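Membrane protein, putative (Geobacter sulfurreducens PCA, PDB 2QYB) is of unknown function but may combine sodium:solute symport with phosphatase activity, this chain being its GAF domain. Local coordinates at residues I113-K118 with S147-L152. Sequence-based numbering, arbitrary orientation.
Sequences IPISRK and SLAGQL
Strand 113-115 runs over helix 147-152 at a shallow 21°, both heading the same way, with the axes 7.8 Å apart at closest approach; Ile-115 and Ala-149 come nearest, CA to CA 5.2 Å. Ala-149 fills the middle of the joint. Its methyl points toward the strand and fits between Ile-113 and Ile-115, with CB 3.7 Å from Ile-113 CG2 and 3.5 Å from the backbone O of Pro-114. With chi1 at -56°, CG1 of Ile-113 lies beside the backbone N and CG2 is left anti to it, turned to the alanine methyl. Ile-115 spans one helical turn instead: its CG1 passes 4.3 Å from Ala-149 CB, while CG2 sits 3.7 Å from Ala-149 O and 4.4 Å from Leu-152 CB. No hydrogen bond links the two segments, so the interface rests on van der Waals contact between apolar groups and on methyls set against backbone carbonyl oxygens, and small Ala-149 lets the strand lie close to the helix. Farther along, Ser-116 O comes within 4.4 Å of Gly-150 CA, a loose contact at the margin of the packing. Backbone hydrogen bonds tie Ile-113 to Leu-126 and Ile-115 to Phe-123 and Gly-124, pairing this inner strand with 124-130 and the Phe-123 just before it. On the helix, Leu-148 and Leu-152 reach helix 10-32 through Leu-25, Leu-29 and Met-22. Helix 139-158 lies on the sheet beside helix 10-32, the layering of a GAF domain, whose five-stranded sheet of order 2-1-5-4-3 carries its terminal helices on one face.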
# COMPACT_ATOMS: atom_id res chain seq x y z
N ILE A 113 -2.62 14.97 13.21
CA ILE A 113 -2.61 16.21 12.46
C ILE A 113 -3.76 16.18 11.49
O ILE A 113 -3.82 15.29 10.63
CB ILE A 113 -1.30 16.39 11.66
CG1 ILE A 113 -0.08 16.31 12.61
CG2 ILE A 113 -1.33 17.71 10.82
CD1 ILE A 113 0.69 15.02 12.38
N PRO A 114 -4.66 17.17 11.58
CA PRO A 114 -5.80 17.20 10.66
C PRO A 114 -5.35 17.38 9.22
O PRO A 114 -4.31 18.04 8.94
CB PRO A 114 -6.62 18.40 11.14
CG PRO A 114 -6.20 18.65 12.51
CD PRO A 114 -4.71 18.30 12.51
N ILE A 115 -6.10 16.76 8.32
CA ILE A 115 -5.82 16.87 6.88
C ILE A 115 -6.98 17.71 6.31
O ILE A 115 -8.14 17.27 6.27
CB ILE A 115 -5.70 15.51 6.21
CG1 ILE A 115 -4.48 14.74 6.72
CG2 ILE A 115 -5.62 15.67 4.67
CD1 ILE A 115 -4.45 13.29 6.14
N SER A 116 -6.66 18.94 5.95
CA SER A 116 -7.65 19.88 5.47
C SER A 116 -7.00 20.85 4.53
O SER A 116 -5.83 21.22 4.65
CB SER A 116 -8.26 20.67 6.62
OG SER A 116 -7.23 21.24 7.42
N ARG A 117 -7.80 21.29 3.58
CA ARG A 117 -7.45 22.47 2.83
C ARG A 117 -7.62 23.69 3.76
O ARG A 117 -8.48 23.70 4.66
CB ARG A 117 -8.34 22.52 1.61
CG ARG A 117 -7.84 23.42 0.56
CD ARG A 117 -6.64 22.86 -0.19
NE ARG A 117 -6.30 23.77 -1.30
CZ ARG A 117 -5.71 24.97 -1.18
NH1 ARG A 117 -5.35 25.44 0.02
NH2 ARG A 117 -5.45 25.70 -2.27
N LYS A 118 -6.77 24.70 3.56
CA LYS A 118 -6.83 25.97 4.30
C LYS A 118 -8.24 26.57 4.36
O LYS A 118 -8.82 26.89 3.32
CB LYS A 118 -5.90 27.01 3.65
CG LYS A 118 -5.70 28.30 4.47
CD LYS A 118 -4.52 29.17 3.94
CE LYS A 118 -4.95 30.34 3.02
NZ LYS A 118 -3.77 31.03 2.35
N SER A 147 2.76 20.85 6.86
CA SER A 147 3.00 21.05 5.41
C SER A 147 2.70 19.74 4.67
O SER A 147 1.96 19.71 3.67
CB SER A 147 4.44 21.50 5.09
OG SER A 147 4.63 22.84 5.46
N LEU A 148 3.25 18.65 5.17
CA LEU A 148 2.94 17.36 4.59
C LEU A 148 1.38 17.22 4.48
O LEU A 148 0.85 16.80 3.44
CB LEU A 148 3.57 16.23 5.45
CG LEU A 148 3.82 14.79 4.88
CD1 LEU A 148 3.81 13.77 5.97
CD2 LEU A 148 2.94 14.31 3.69
N ALA A 149 0.66 17.59 5.55
CA ALA A 149 -0.79 17.32 5.68
C ALA A 149 -1.57 18.14 4.65
O ALA A 149 -2.58 17.66 4.06
CB ALA A 149 -1.29 17.58 7.15
N GLY A 150 -1.09 19.38 4.42
CA GLY A 150 -1.68 20.25 3.43
C GLY A 150 -1.51 19.76 2.00
O GLY A 150 -2.41 19.94 1.16
N GLN A 151 -0.35 19.15 1.73
CA GLN A 151 -0.05 18.61 0.39
C GLN A 151 -0.85 17.32 0.13
O GLN A 151 -1.27 17.07 -1.02
CB GLN A 151 1.45 18.39 0.21
CG GLN A 151 2.29 19.71 0.23
CD GLN A 151 3.59 19.63 -0.58
OE1 GLN A 151 4.40 20.60 -0.64
NE2 GLN A 151 3.80 18.47 -1.22
N LEU A 152 -1.10 16.55 1.20
CA LEU A 152 -2.04 15.43 1.14
C LEU A 152 -3.47 15.93 0.90
O LEU A 152 -4.18 15.41 0.04
CB LEU A 152 -1.98 14.58 2.42
CG LEU A 152 -0.70 13.73 2.62
CD1 LEU A 152 -0.53 13.40 4.10
CD2 LEU A 152 -0.73 12.47 1.75